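Local coordinates for protein KLLA0B12012p (Kluyveromyces lactis, PDB 6Y3P) that interacts directly with the mRNA decapping enzyme Dcp2 and, through this C-terminal ATP-grasp domain of the tubulin-tyrosine ligase family, probably binds ATP, at residues A8-T13 and V35-S40; K47-Y52 and Q67-N72. All blocks are in the same frame, centred on the assembly; numbering follows the deposited sequence.

Contact 1 of 2, residues A8-T13 and V35-S40. With SO4 (sulfate ion), chain E.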
loop_
_atom_site.group_PDB
_atom_site.type_symbol
_atom_site.label_atom_id
_atom_site.label_comp_id
_atom_site.label_asym_id
_atom_site.label_seq_id
_atom_site.Cartn_x
_atom_site.Cartn_y
_atom_site.Cartn_z
ATOM N N ALA A 8 -9.512 12.555 -29.656
ATOM C CA ALA A 8 -9.546 12.156 -28.264
ATOM C C ALA A 8 -10.835 11.414 -27.888
ATOM O O ALA A 8 -11.900 11.672 -28.462
ATOM C CB ALA A 8 -9.380 13.389 -27.408
ATOM N N GLN A 9 -10.717 10.497 -26.905
ATOM C CA GLN A 9 -11.785 9.638 -26.398
ATOM C C GLN A 9 -11.464 9.178 -24.956
ATOM O O GLN A 9 -10.306 8.913 -24.655
ATOM C CB GLN A 9 -11.896 8.439 -27.347
ATOM C CG GLN A 9 -13.006 7.459 -27.062
ATOM C CD GLN A 9 -13.093 6.484 -28.200
ATOM O OE1 GLN A 9 -12.099 5.847 -28.595
ATOM N NE2 GLN A 9 -14.285 6.374 -28.770
ATOM N N ILE A 10 -12.491 9.118 -24.072
ATOM C CA ILE A 10 -12.406 8.664 -22.677
ATOM C C ILE A 10 -13.435 7.545 -22.504
ATOM O O ILE A 10 -14.606 7.772 -22.768
ATOM C CB ILE A 10 -12.584 9.814 -21.623
ATOM C CG1 ILE A 10 -11.332 10.709 -21.536
ATOM C CG2 ILE A 10 -12.907 9.255 -20.212
ATOM C CD1 ILE A 10 -11.585 12.134 -20.971
ATOM N N VAL A 11 -12.996 6.357 -22.037
ATOM C CA VAL A 11 -13.832 5.167 -21.814
ATOM C C VAL A 11 -13.883 4.859 -20.304
ATOM O O VAL A 11 -12.848 4.600 -19.692
ATOM C CB VAL A 11 -13.346 3.929 -22.638
ATOM C CG1 VAL A 11 -14.262 2.731 -22.432
ATOM C CG2 VAL A 11 -13.205 4.246 -24.125
ATOM N N LEU A 12 -15.078 4.893 -19.715
ATOM C CA LEU A 12 -15.310 4.636 -18.288
ATOM C C LEU A 12 -16.202 3.407 -18.161
ATOM O O LEU A 12 -17.415 3.535 -18.236
ATOM C CB LEU A 12 -15.960 5.879 -17.646
ATOM C CG LEU A 12 -16.106 5.943 -16.110
ATOM C CD1 LEU A 12 -14.760 5.746 -15.392
ATOM C CD2 LEU A 12 -16.724 7.282 -15.695
ATOM N N THR A 13 -15.587 2.220 -18.022
ATOM C CA THR A 13 -16.262 0.905 -17.962
ATOM C C THR A 13 -16.635 0.466 -16.538
ATOM O O THR A 13 -17.177 -0.626 -16.337
ATOM C CB THR A 13 -15.438 -0.172 -18.684
ATOM O OG1 THR A 13 -14.172 -0.315 -18.038
ATOM C CG2 THR A 13 -15.261 0.129 -20.162
ATOM N N VAL A 35 -13.358 16.249 -24.604
ATOM C CA VAL A 35 -13.174 14.815 -24.814
ATOM C C VAL A 35 -14.449 14.030 -24.435
ATOM O O VAL A 35 -14.863 14.074 -23.274
ATOM C CB VAL A 35 -11.903 14.264 -24.141
ATOM C CG1 VAL A 35 -11.698 12.805 -24.500
ATOM C CG2 VAL A 35 -10.677 15.096 -24.515
ATOM N N PRO A 36 -15.087 13.313 -25.391
ATOM C CA PRO A 36 -16.318 12.570 -25.039
ATOM C C PRO A 36 -16.096 11.355 -24.124
ATOM O O PRO A 36 -15.102 10.653 -24.261
ATOM C CB PRO A 36 -16.906 12.189 -26.401
ATOM C CG PRO A 36 -15.724 12.146 -27.322
ATOM C CD PRO A 36 -14.746 13.171 -26.823
ATOM N N VAL A 37 -17.010 11.136 -23.168
ATOM C CA VAL A 37 -16.969 9.996 -22.235
ATOM C C VAL A 37 -17.893 8.866 -22.753
ATOM O O VAL A 37 -19.065 9.101 -23.060
ATOM C CB VAL A 37 -17.279 10.403 -20.773
ATOM C CG1 VAL A 37 -17.255 9.198 -19.836
ATOM C CG2 VAL A 37 -16.310 11.471 -20.288
ATOM N N SER A 38 -17.338 7.662 -22.896
ATOM C CA SER A 38 -18.036 6.461 -23.356
ATOM C C SER A 38 -17.949 5.407 -22.250
ATOM O O SER A 38 -16.975 5.396 -21.504
ATOM C CB SER A 38 -17.387 5.927 -24.623
ATOM O OG SER A 38 -18.058 4.762 -25.070
ATOM N N ARG A 39 -18.968 4.549 -22.123
ATOM C CA ARG A 39 -19.014 3.496 -21.103
ATOM C C ARG A 39 -18.691 2.125 -21.715
ATOM O O ARG A 39 -18.793 1.092 -21.050
ATOM C CB ARG A 39 -20.378 3.501 -20.397
ATOM C CG ARG A 39 -20.573 4.703 -19.461
ATOM C CD ARG A 39 -22.017 4.906 -19.018
ATOM N NE ARG A 39 -22.920 5.088 -20.161
ATOM C CZ ARG A 39 -24.190 5.479 -20.075
ATOM N NH1 ARG A 39 -24.727 5.763 -18.892
ATOM N NH2 ARG A 39 -24.925 5.607 -21.173
ATOM N N SER A 40 -18.276 2.135 -22.982
ATOM C CA SER A 40 -17.950 0.932 -23.738
ATOM C C SER A 40 -16.716 1.132 -24.627
ATOM O O SER A 40 -16.630 2.078 -25.421
ATOM C CB SER A 40 -19.152 0.475 -24.572
ATOM O OG SER A 40 -18.863 -0.657 -25.379
HETATM S S SO4 E . -21.986 5.087 -23.959
HETATM O O1 SO4 E . -21.369 5.788 -22.837
HETATM O O2 SO4 E . -20.958 4.637 -24.903
HETATM O O3 SO4 E . -22.708 3.893 -23.478
HETATM O O4 SO4 E . -22.900 6.044 -24.602
#

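Contact 2 of 2, residues K47-Y52 and Q67-N72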
loop_
_atom_site.group_PDB
_atom_site.type_symbol
_atom_site.label_atom_id
_atom_site.label_comp_id
_atom_site.label_asym_id
_atom_site.label_seq_id
_atom_site.Cartn_x
_atom_site.Cartn_y
_atom_site.Cartn_z
ATOM N N LYS A 47 -7.864 6.274 -32.135
ATOM C CA LYS A 47 -7.836 7.632 -31.614
ATOM C C LYS A 47 -7.066 7.523 -30.294
ATOM O O LYS A 47 -6.938 6.405 -29.774
ATOM C CB LYS A 47 -9.276 8.092 -31.309
ATOM C CG LYS A 47 -10.143 8.379 -32.536
ATOM C CD LYS A 47 -11.639 8.495 -32.206
ATOM C CE LYS A 47 -12.074 9.876 -31.760
ATOM N NZ LYS A 47 -12.176 10.834 -32.898
ATOM N N LEU A 48 -6.550 8.650 -29.741
ATOM C CA LEU A 48 -5.910 8.550 -28.443
ATOM C C LEU A 48 -7.012 8.491 -27.393
ATOM O O LEU A 48 -7.977 9.250 -27.467
ATOM C CB LEU A 48 -4.775 9.564 -28.153
ATOM C CG LEU A 48 -5.002 11.068 -28.210
ATOM C CD1 LEU A 48 -5.757 11.556 -27.016
ATOM C CD2 LEU A 48 -3.683 11.792 -28.135
ATOM N N THR A 49 -6.955 7.475 -26.534
ATOM C CA THR A 49 -8.030 7.216 -25.570
ATOM C C THR A 49 -7.548 6.906 -24.168
ATOM O O THR A 49 -6.497 6.300 -23.977
ATOM C CB THR A 49 -9.038 6.090 -26.067
ATOM O OG1 THR A 49 -8.917 4.887 -25.304
ATOM C CG2 THR A 49 -8.914 5.762 -27.516
ATOM N N PHE A 50 -8.371 7.265 -23.195
ATOM C CA PHE A 50 -8.103 6.954 -21.807
ATOM C C PHE A 50 -9.220 6.081 -21.273
ATOM O O PHE A 50 -10.362 6.524 -21.166
ATOM C CB PHE A 50 -7.899 8.210 -20.944
ATOM C CG PHE A 50 -7.551 7.849 -19.522
ATOM C CD1 PHE A 50 -6.352 7.222 -19.223
ATOM C CD2 PHE A 50 -8.465 8.045 -18.497
ATOM C CE1 PHE A 50 -6.065 6.813 -17.922
ATOM C CE2 PHE A 50 -8.171 7.641 -17.195
ATOM C CZ PHE A 50 -6.972 7.031 -16.915
ATOM N N HIS A 51 -8.874 4.846 -20.946
ATOM C CA HIS A 51 -9.781 3.853 -20.403
ATOM C C HIS A 51 -9.575 3.742 -18.886
ATOM O O HIS A 51 -8.509 3.326 -18.412
ATOM C CB HIS A 51 -9.597 2.498 -21.137
ATOM C CG HIS A 51 -10.460 1.347 -20.676
ATOM N ND1 HIS A 51 -10.152 0.036 -21.025
ATOM C CD2 HIS A 51 -11.593 1.339 -19.929
ATOM C CE1 HIS A 51 -11.094 -0.710 -20.477
ATOM N NE2 HIS A 51 -11.978 0.028 -19.805
ATOM N N TYR A 52 -10.575 4.202 -18.129
ATOM C CA TYR A 52 -10.576 4.058 -16.699
ATOM C C TYR A 52 -11.560 2.916 -16.449
ATOM O O TYR A 52 -12.750 3.034 -16.764
ATOM C CB TYR A 52 -10.983 5.353 -15.961
ATOM C CG TYR A 52 -10.619 5.320 -14.489
ATOM C CD1 TYR A 52 -11.277 4.469 -13.608
ATOM C CD2 TYR A 52 -9.574 6.087 -13.989
ATOM C CE1 TYR A 52 -10.915 4.391 -12.263
ATOM C CE2 TYR A 52 -9.223 6.042 -12.636
ATOM C CZ TYR A 52 -9.891 5.180 -11.778
ATOM O OH TYR A 52 -9.571 5.092 -10.438
ATOM N N GLN A 67 0.074 2.695 -28.556
ATOM C CA GLN A 67 0.405 3.917 -27.846
ATOM C C GLN A 67 -0.757 4.891 -27.764
ATOM O O GLN A 67 -0.669 5.887 -27.047
ATOM C CB GLN A 67 1.670 4.555 -28.423
ATOM C CG GLN A 67 2.945 3.808 -28.009
ATOM C CD GLN A 67 2.993 3.455 -26.533
ATOM O OE1 GLN A 67 2.613 2.349 -26.121
ATOM N NE2 GLN A 67 3.446 4.390 -25.705
ATOM N N LEU A 68 -1.868 4.574 -28.454
ATOM C CA LEU A 68 -3.074 5.395 -28.443
ATOM C C LEU A 68 -3.912 5.094 -27.226
ATOM O O LEU A 68 -4.628 5.973 -26.765
ATOM C CB LEU A 68 -3.897 5.155 -29.722
ATOM C CG LEU A 68 -3.356 5.786 -31.009
ATOM C CD1 LEU A 68 -4.231 5.435 -32.211
ATOM C CD2 LEU A 68 -3.239 7.271 -30.860
ATOM N N TYR A 69 -3.815 3.852 -26.709
ATOM C CA TYR A 69 -4.578 3.338 -25.569
ATOM C C TYR A 69 -3.897 3.618 -24.239
ATOM O O TYR A 69 -2.772 3.191 -24.004
ATOM C CB TYR A 69 -4.816 1.832 -25.747
ATOM C CG TYR A 69 -5.558 1.158 -24.607
ATOM C CD1 TYR A 69 -6.941 1.280 -24.479
ATOM C CD2 TYR A 69 -4.894 0.310 -23.725
ATOM C CE1 TYR A 69 -7.636 0.603 -23.478
ATOM C CE2 TYR A 69 -5.578 -0.366 -22.717
ATOM C CZ TYR A 69 -6.951 -0.228 -22.604
ATOM O OH TYR A 69 -7.629 -0.931 -21.644
ATOM N N HIS A 70 -4.591 4.331 -23.364
ATOM C CA HIS A 70 -4.122 4.656 -22.016
ATOM C C HIS A 70 -5.092 4.055 -21.059
ATOM O O HIS A 70 -6.288 4.031 -21.322
ATOM C CB HIS A 70 -3.985 6.168 -21.805
ATOM C CG HIS A 70 -3.083 6.830 -22.805
ATOM N ND1 HIS A 70 -3.378 6.834 -24.163
ATOM C CD2 HIS A 70 -1.938 7.522 -22.610
ATOM C CE1 HIS A 70 -2.389 7.493 -24.747
ATOM N NE2 HIS A 70 -1.508 7.940 -23.853
ATOM N N ALA A 71 -4.575 3.471 -20.004
ATOM C CA ALA A 71 -5.375 2.797 -18.992
ATOM C C ALA A 71 -4.954 3.226 -17.566
ATOM O O ALA A 71 -3.859 3.752 -17.364
ATOM C CB ALA A 71 -5.261 1.283 -19.169
ATOM N N ASN A 72 -5.828 2.978 -16.585
ATOM C CA ASN A 72 -5.584 3.290 -15.178
ATOM C C ASN A 72 -4.890 2.112 -14.449
ATOM O O ASN A 72 -5.229 1.775 -13.321
ATOM C CB ASN A 72 -6.880 3.728 -14.476
ATOM C CG ASN A 72 -7.910 2.639 -14.331
ATOM O OD1 ASN A 72 -8.340 2.034 -15.305
ATOM N ND2 ASN A 72 -8.365 2.399 -13.111
#

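Contact 1 of 2, residues A8-T13 and V35-S40
Ala8 opens the pairing of 8-13 with 35-40 by setting CB against CG2 of Val35 at 3.6 Å, while its carbonyl O faces CD of the Pro36 ring. At Gln9 the backbone N lies beside CG1 of Val35; its CB points away from 35-40, and the side chain packs on Thr49 of strand 48-52. Ile10 grips its partner with both backbone groups: its N donates to Pro36 O, and its O accepts from Ser38 N at 2.7 Å. Its side chain crosses that of Val35 at about a right angle, CD1 coming to 3.6 Å from Val35 CG1. With CG1 beside the backbone N (chi1 -74°), that branch reaches back to Val35 and CG2 is left to meet CG2 of Val37. Phe379 also packs on Ala8, Ile10 and Val35, and Phe28 of helix 21-31 lies against Ile10. Val11 presents its CA hydrogen to Ser38 O and lays CG1 against the backbone of Ser40, 3.7 Å from its C. Leu12 N closes the ladder with a bond of 2.7 Å to the same Ser38 O, nearly straight at 168°. Beyond it, Leu12 O receives the CA hydrogen of Arg39, and CG2 of Thr13 touches Arg39 O, whereas Thr13 OG1 is held by Gln57 and His51. On the outer edge a sulfate, probably from the crystallisation liquor, is bound by Arg39: the backbone N donates to sulfate O1 at 2.8 Å, and NE reaches the same oxygen at 3.2 Å with the guanidinium edge turned to the ion. Ser38 OG lies 2.9 Å from sulfate O2. Two parallel strands joined through helix 21-31 form a beta-alpha-beta crossover, with strand 37-38 at the end of the four-stranded parallel sheet.

Contact 2 of 2, residues K47-Y52 and Q67-N72
Leu68 lies along the start of strand 48-52, its CB 3.3 Å from Lys47 O and its CD2 packed on CB of Leu48. Its carbonyl O accepts the N-H of Thr49 at 2.8 Å, the donor tilted from the carbonyl plane. Tyr69 lies on the sheet face that carries Thr49 and His51. Its CG stands anti to the backbone N (chi1 178°), which carries OH to 2.8 Å from ND1 of His51; either atom could donate. The two rings meet rim to rim, their planes 59° apart, and Asp59 N is a further partner of the hydroxyl. His70 uses its main chain twice, N donating to Thr49 O and O receiving His51 N at 2.7 Å in an almost linear bond. On the other face, its CB meets the edge of the Phe50 ring at CD1, 3.7 Å away, while the N-H of ND1 is shared in two weak bonds, to Thr49 O and to Leu68 O. Ala71 gives its CA hydrogen to His51 O, and its backbone runs by CE1 of Phe50. Asn72 donates a weak bond from N to the same His51 O. Its amide is stacked on Tyr52, 20° from the ring plane, with ND2 over the centre of one face and 3.3 Å from CE1; OD1 is bonded to Gly53 N. Helix 60-65 links the parallel strands in a beta-alpha-beta unit and packs on Tyr69 and Ala71. Two buried polar side chains thus have definite partners: His51, bonded to Tyr69 at ND1 and Thr13 at NE2, should have its ring rotation fixed, and the Asn72 amide is held flat against an aromatic face.

Contacts 1 and 2 flank one another in the same parallel sheet, whose order runs 37-38, 8-12, 48-52, 69-71; each joins an outer strand to one of the two inner strands. Their centres are about 9 Å apart, and the inner strands are bonded directly, Val11 N to Phe50 O and Val11 O to Tyr52 N, both at 2.8 Å. Contact 2 is buried and rich in aromatic and polar side-chain pairs. Contact 1 is only partly buried: aliphatic side chains such as Ile10 and Val35 pack together in it, while its exposed end at Arg39 holds a sulfate. His51 of contact 2 also reaches contact 1 through its side chain.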